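Local coordinates for chlamydomonas reinhardtii THB1 (Chlamydomonas reinhardtii, PDB 6CII), which binds one heme per subunit as a group I truncated hemoglobin and probably binds oxygen at the heme iron, at residues V32-P35 with Q36-P39; E68-L72 with G73-R77. All coordinates share one frame; numbering follows the deposited sequence.

In the fold
From the N terminus, the chain runs through helix 16-33 and reaches contact 1 where that helix ends. Here residues 32-35 and 36-39 close a tight turn that leads into the short helix 38-41. The chain then passes along helix 46-60 and a loop, and contact 2 closes at the start of helix 72-82, which carries the proximal histidine. The two contacts come in series, neither nesting nor crossing. Their centres lie about 21 Å apart and their nearest atoms about 10 Å. The heme is common to both: contact 1 brings Leu37 to it, and contact 2 brings His76 to its iron. Contact 1 also meets helix 87-103, contact 2 helix 108-126.

Contact 1: residues V32-P35 with Q36-P39; sequences VADP and QLAP
Asp34 and the three residues Gln36, Leu37 and Ala38 hold this turn together. From CB the side chain of Asp34 turns so that CG is anti to N, chi1 180°, which lays the carboxylate beside its own carbonyl carbon, within reach of the N-H of Gln36. Asp34 CG lies 4.1 Å from CG of Leu37. Beyond it the two oxygens divide their work. Asp34 OD1 accepts a hydrogen bond from Gln36 N at 2.8 Å, and the N-H comes from above the carboxylate plane. Asp34 OD1 also accepts a hydrogen bond from a water, and that water accepts one from Gln36 NE2. The water thus ties the end of the glutamine to the carboxylate, although the amide and carboxylate planes stand 66° apart. Asp34 OD2 lies 3.6 Å from CD1 of Leu37, and it is hydrogen-bonded to NE2 of His96 on helix 87-103. Both carboxylate oxygens are therefore held, which should fix the rotation of the group.

The backbone oxygen of Asp34 has two donors of its own. Leu37 N reaches Asp34 O from above the carbonyl plane at 2.9 Å. Ala38 N meets Asp34 O almost head-on, at 2.8 Å and a C=O...N angle of 171°. The methyl carbon CB of Ala38 packs against Val32 O at 3.3 Å, and CD of Pro39 touches Pro35 O at 3.4 Å.

Leu37 is buried. Its side chain packs on Val93 and His96 and touches the heme. An aspartate whose OD1 accepts from the N-H two residues on forms an Asx turn. Here it lies in the corner between helix 16-33 and the short helix 38-41 of the truncated-globin fold, beside the heme pocket.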
loop_
_atom_site.group_PDB
_atom_site.type_symbol
_atom_site.label_atom_id
_atom_site.label_comp_id
_atom_site.label_asym_id
_atom_site.label_seq_id
_atom_site.Cartn_x
_atom_site.Cartn_y
_atom_site.Cartn_z
ATOM N N VAL A 32 6.116 5.026 -10.146
ATOM C CA VAL A 32 6.163 5.129 -11.597
ATOM C C VAL A 32 7.470 5.733 -12.063
ATOM O O VAL A 32 7.778 5.638 -13.251
ATOM C CB VAL A 32 4.964 5.917 -12.161
ATOM C CG1 VAL A 32 3.666 5.267 -11.747
ATOM C CG2 VAL A 32 5.025 7.371 -11.753
ATOM N N ALA A 33 8.244 6.335 -11.156
ATOM C CA ALA A 33 9.572 6.837 -11.478
ATOM C C ALA A 33 10.653 5.790 -11.245
ATOM O O ALA A 33 11.809 6.036 -11.590
ATOM C CB ALA A 33 9.902 8.095 -10.651
ATOM N N ASP A 34 10.299 4.636 -10.682
ATOM C CA ASP A 34 11.270 3.625 -10.291
ATOM C C ASP A 34 11.400 2.628 -11.437
ATOM O O ASP A 34 10.454 1.879 -11.697
ATOM C CB ASP A 34 10.810 2.932 -9.020
ATOM C CG ASP A 34 11.768 1.853 -8.544
ATOM O OD1 ASP A 34 12.579 1.344 -9.357
ATOM O OD2 ASP A 34 11.703 1.532 -7.342
ATOM N N PRO A 35 12.536 2.562 -12.128
ATOM C CA PRO A 35 12.622 1.682 -13.299
ATOM C C PRO A 35 12.375 0.225 -12.988
ATOM O O PRO A 35 12.064 -0.529 -13.916
ATOM C CB PRO A 35 14.060 1.896 -13.789
ATOM C CG PRO A 35 14.442 3.223 -13.275
ATOM C CD PRO A 35 13.758 3.375 -11.957
ATOM N N GLN A 36 12.518 -0.199 -11.730
ATOM C CA GLN A 36 12.304 -1.598 -11.381
ATOM C C GLN A 36 10.835 -1.931 -11.192
ATOM O O GLN A 36 10.464 -3.110 -11.254
ATOM C CB GLN A 36 13.058 -1.951 -10.102
ATOM C CG GLN A 36 14.557 -1.968 -10.268
ATOM C CD GLN A 36 15.240 -2.363 -8.984
ATOM O OE1 GLN A 36 15.292 -3.543 -8.630
ATOM N NE2 GLN A 36 15.734 -1.370 -8.251
ATOM N N LEU A 37 9.997 -0.926 -10.979
ATOM C CA LEU A 37 8.591 -1.151 -10.690
ATOM C C LEU A 37 7.661 -0.563 -11.720
ATOM O O LEU A 37 6.569 -1.102 -11.909
ATOM C CB LEU A 37 8.234 -0.535 -9.325
ATOM C CG LEU A 37 8.999 -1.137 -8.157
ATOM C CD1 LEU A 37 8.632 -0.348 -6.900
ATOM C CD2 LEU A 37 8.602 -2.593 -7.979
ATOM N N ALA A 38 8.046 0.560 -12.338
ATOM C CA ALA A 38 7.195 1.232 -13.318
ATOM C C ALA A 38 6.634 0.303 -14.388
ATOM O O ALA A 38 5.461 0.485 -14.764
ATOM C CB ALA A 38 7.974 2.395 -13.962
ATOM N N PRO A 39 7.373 -0.676 -14.922
ATOM C CA PRO A 39 6.798 -1.491 -16.002
ATOM C C PRO A 39 5.549 -2.253 -15.600
ATOM O O PRO A 39 4.697 -2.507 -16.468
ATOM C CB PRO A 39 7.943 -2.439 -16.365
ATOM C CG PRO A 39 9.175 -1.602 -16.073
ATOM C CD PRO A 39 8.832 -0.886 -14.806
HETATM O O HOH W 1 15.259 1.103 -8.854
#

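Contact 2: residues E68-L72 with G73-R77. With HEM (protoporphyrin IX containing Fe), chain B.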
loop_
_atom_site.group_PDB
_atom_site.type_symbol
_atom_site.label_atom_id
_atom_site.label_comp_id
_atom_site.label_asym_id
_atom_site.label_seq_id
_atom_site.Cartn_x
_atom_site.Cartn_y
_atom_site.Cartn_z
ATOM N N GLU A 68 -14.024 -4.041 0.672
ATOM C CA GLU A 68 -14.909 -4.373 -0.436
ATOM C C GLU A 68 -14.173 -4.562 -1.754
ATOM O O GLU A 68 -14.816 -4.776 -2.790
ATOM C CB GLU A 68 -15.993 -3.297 -0.578
ATOM C CG GLU A 68 -17.189 -3.562 0.323
ATOM C CD GLU A 68 -17.901 -2.301 0.760
ATOM O OE1 GLU A 68 -17.896 -1.311 -0.003
ATOM O OE2 GLU A 68 -18.459 -2.304 1.880
ATOM N N GLY A 69 -12.851 -4.495 -1.748
ATOM C CA GLY A 69 -12.088 -4.754 -2.944
ATOM C C GLY A 69 -11.858 -6.242 -3.159
ATOM O O GLY A 69 -12.318 -7.104 -2.413
ATOM N N ARG A 70 -11.106 -6.535 -4.207
ATOM C CA ARG A 70 -10.777 -7.907 -4.553
ATOM C C ARG A 70 -9.698 -8.447 -3.617
ATOM O O ARG A 70 -8.800 -7.711 -3.193
ATOM C CB ARG A 70 -10.317 -7.938 -6.006
ATOM C CG ARG A 70 -9.885 -9.265 -6.544
ATOM C CD ARG A 70 -9.626 -9.083 -8.018
ATOM N NE ARG A 70 -9.192 -10.309 -8.658
ATOM C CZ ARG A 70 -8.532 -10.331 -9.803
ATOM N NH1 ARG A 70 -8.236 -9.190 -10.422
ATOM N NH2 ARG A 70 -8.177 -11.483 -10.333
ATOM N N ASP A 71 -9.822 -9.728 -3.258
ATOM C CA ASP A 71 -8.803 -10.457 -2.508
ATOM C C ASP A 71 -7.390 -10.129 -3.010
ATOM O O ASP A 71 -7.149 -10.104 -4.219
ATOM C CB ASP A 71 -9.097 -11.956 -2.666
ATOM C CG ASP A 71 -8.092 -12.828 -1.978
ATOM O OD1 ASP A 71 -8.261 -13.064 -0.760
ATOM O OD2 ASP A 71 -7.148 -13.304 -2.652
ATOM N N LEU A 72 -6.453 -9.890 -2.075
ATOM C CA LEU A 72 -5.089 -9.492 -2.459
ATOM C C LEU A 72 -4.364 -10.588 -3.236
ATOM O O LEU A 72 -3.652 -10.306 -4.210
ATOM C CB LEU A 72 -4.253 -9.131 -1.227
ATOM C CG LEU A 72 -4.224 -7.715 -0.671
ATOM C CD1 LEU A 72 -3.000 -7.590 0.219
ATOM C CD2 LEU A 72 -4.200 -6.677 -1.775
ATOM N N GLY A 73 -4.476 -11.836 -2.782
ATOM C CA GLY A 73 -3.864 -12.929 -3.508
ATOM C C GLY A 73 -4.375 -13.020 -4.927
ATOM O O GLY A 73 -3.599 -13.141 -5.883
ATOM N N ALA A 74 -5.697 -12.973 -5.088
ATOM C CA ALA A 74 -6.268 -13.109 -6.415
ATOM C C ALA A 74 -5.830 -11.959 -7.308
ATOM O O ALA A 74 -5.530 -12.156 -8.494
ATOM C CB ALA A 74 -7.794 -13.161 -6.322
ATOM N N SER A 75 -5.760 -10.749 -6.733
ATOM C CA SER A 75 -5.422 -9.564 -7.507
ATOM C C SER A 75 -3.995 -9.598 -8.036
ATOM O O SER A 75 -3.706 -8.936 -9.040
ATOM C CB SER A 75 -5.612 -8.314 -6.647
ATOM O OG SER A 75 -6.955 -8.191 -6.208
ATOM N N HIS A 76 -3.076 -10.281 -7.354
ATOM C CA HIS A 76 -1.681 -10.307 -7.798
ATOM C C HIS A 76 -1.259 -11.653 -8.382
ATOM O O HIS A 76 -0.123 -11.779 -8.852
ATOM C CB HIS A 76 -0.730 -9.942 -6.641
ATOM C CG HIS A 76 -0.925 -8.552 -6.104
ATOM N ND1 HIS A 76 -1.894 -8.239 -5.172
ATOM C CD2 HIS A 76 -0.274 -7.397 -6.375
ATOM C CE1 HIS A 76 -1.830 -6.946 -4.893
ATOM N NE2 HIS A 76 -0.856 -6.414 -5.611
ATOM N N ARG A 77 -2.129 -12.665 -8.341
ATOM C CA ARG A 77 -1.734 -13.992 -8.819
ATOM C C ARG A 77 -1.234 -13.943 -10.256
ATOM O O ARG A 77 -0.203 -14.541 -10.580
ATOM C CB ARG A 77 -2.901 -14.970 -8.679
ATOM C CG ARG A 77 -2.488 -16.436 -9.006
ATOM C CD ARG A 77 -3.608 -17.436 -8.701
ATOM N NE ARG A 77 -4.828 -17.091 -9.425
ATOM C CZ ARG A 77 -5.979 -16.743 -8.852
ATOM N NH1 ARG A 77 -6.092 -16.720 -7.524
ATOM N NH2 ARG A 77 -7.019 -16.423 -9.614
HETATM C CHA HEM B . -3.190 -4.142 -7.607
HETATM C CHB HEM B . -2.183 -3.758 -2.835
HETATM C CHC HEM B . 2.464 -5.128 -3.762
HETATM C CHD HEM B . 1.594 -4.524 -8.593
HETATM C C1A HEM B . -3.282 -3.963 -6.247
HETATM C C2A HEM B . -4.493 -3.586 -5.559
HETATM C C3A HEM B . -4.212 -3.472 -4.262
HETATM C C4A HEM B . -2.823 -3.753 -4.051
HETATM C CMA HEM B . -5.154 -3.090 -3.100
HETATM C CAA HEM B . -5.848 -3.390 -6.279
HETATM C CBA HEM B . -6.513 -4.771 -6.383
HETATM C CGA HEM B . -7.920 -4.623 -6.884
HETATM O O1A HEM B . -8.821 -4.439 -6.032
HETATM O O2A HEM B . -8.126 -4.666 -8.123
HETATM C C1B HEM B . -0.839 -4.075 -2.715
HETATM C C2B HEM B . -0.113 -4.024 -1.479
HETATM C C3B HEM B . 1.152 -4.385 -1.702
HETATM C C4B HEM B . 1.304 -4.691 -3.116
HETATM C CMB HEM B . -0.736 -3.619 -0.127
HETATM C CAB HEM B . 2.210 -4.449 -0.585
HETATM C CBB HEM B . 3.510 -4.323 -0.825
HETATM C C1C HEM B . 2.594 -5.069 -5.141
HETATM C C2C HEM B . 3.801 -5.358 -5.893
HETATM C C3C HEM B . 3.541 -5.200 -7.206
HETATM C C4C HEM B . 2.171 -4.770 -7.356
HETATM C CMC HEM B . 5.114 -5.818 -5.214
HETATM C CAC HEM B . 4.480 -5.366 -8.434
HETATM C CBC HEM B . 5.691 -4.836 -8.368
HETATM C C1D HEM B . 0.220 -4.324 -8.678
HETATM C C2D HEM B . -0.445 -4.070 -9.921
HETATM C C3D HEM B . -1.771 -3.963 -9.684
HETATM C C4D HEM B . -1.987 -4.160 -8.277
HETATM C CMD HEM B . 0.280 -3.927 -11.280
HETATM C CAD HEM B . -2.854 -3.682 -10.741
HETATM C CBD HEM B . -3.144 -4.966 -11.521
HETATM C CGD HEM B . -4.187 -4.684 -12.581
HETATM O O1D HEM B . -3.955 -5.052 -13.761
HETATM O O2D HEM B . -5.250 -4.101 -12.243
HETATM N NA HEM B . -2.293 -4.059 -5.281
HETATM N NB HEM B . 0.065 -4.476 -3.709
HETATM N NC HEM B . 1.600 -4.745 -6.076
HETATM N ND HEM B . -0.754 -4.368 -7.679
HETATM FE FE HEM B . -0.379 -4.410 -5.694
#
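This is a local contact at the N-terminal end of helix 72-82, on the proximal side of the heme, where Asp71 caps the helix and Leu72 holds the ring of His76. Asp71 sits at the N-cap. Asp71 OD2 accepts from Ala74 N at 2.9 Å, using the anti lone pair that faces away from OD1. The carbonyl oxygen of Asp71 carries two bonds from Ser75. Ser75 N makes the helical backbone bond. Ser75 OG donates to Asp71 O at 2.8 Å from above the carbonyl plane, because chi1 of -60° sets OG beside its own backbone N.

Arg70 runs out extended past this hydroxyl, with Arg70 CG 3.1 Å from Ser75 OG. Its guanidinium then lies over the helix, one face above Ser75 CA. Its NH1 lies close to NH1 of Arg78; both are heme-binding residues.

Leu72 O also takes two donors, both from His76. The backbone N and ND1 arrive from opposite faces of the carbonyl plane. The bond from His76 ND1 to Leu72 O is 2.9 Å long and nearly straight, 171° at the hydrogen, and the oxygen lies in the ring plane. This pins the rotation of the imidazole and may raise its electron-donating power. On the far side of the ring His76 NE2 binds the heme iron at 2.1 Å. The Leu72 side chain lies alongside that of His76, and Leu72 CD2 meets CHB of the heme at 3.7 Å, while the leucine also packs on Ala121 and Ile125 of helix 108-126. A histidine bound to iron through NE2, with ND1 given to a backbone carbonyl four residues earlier, is the proximal heme site of the globin fold.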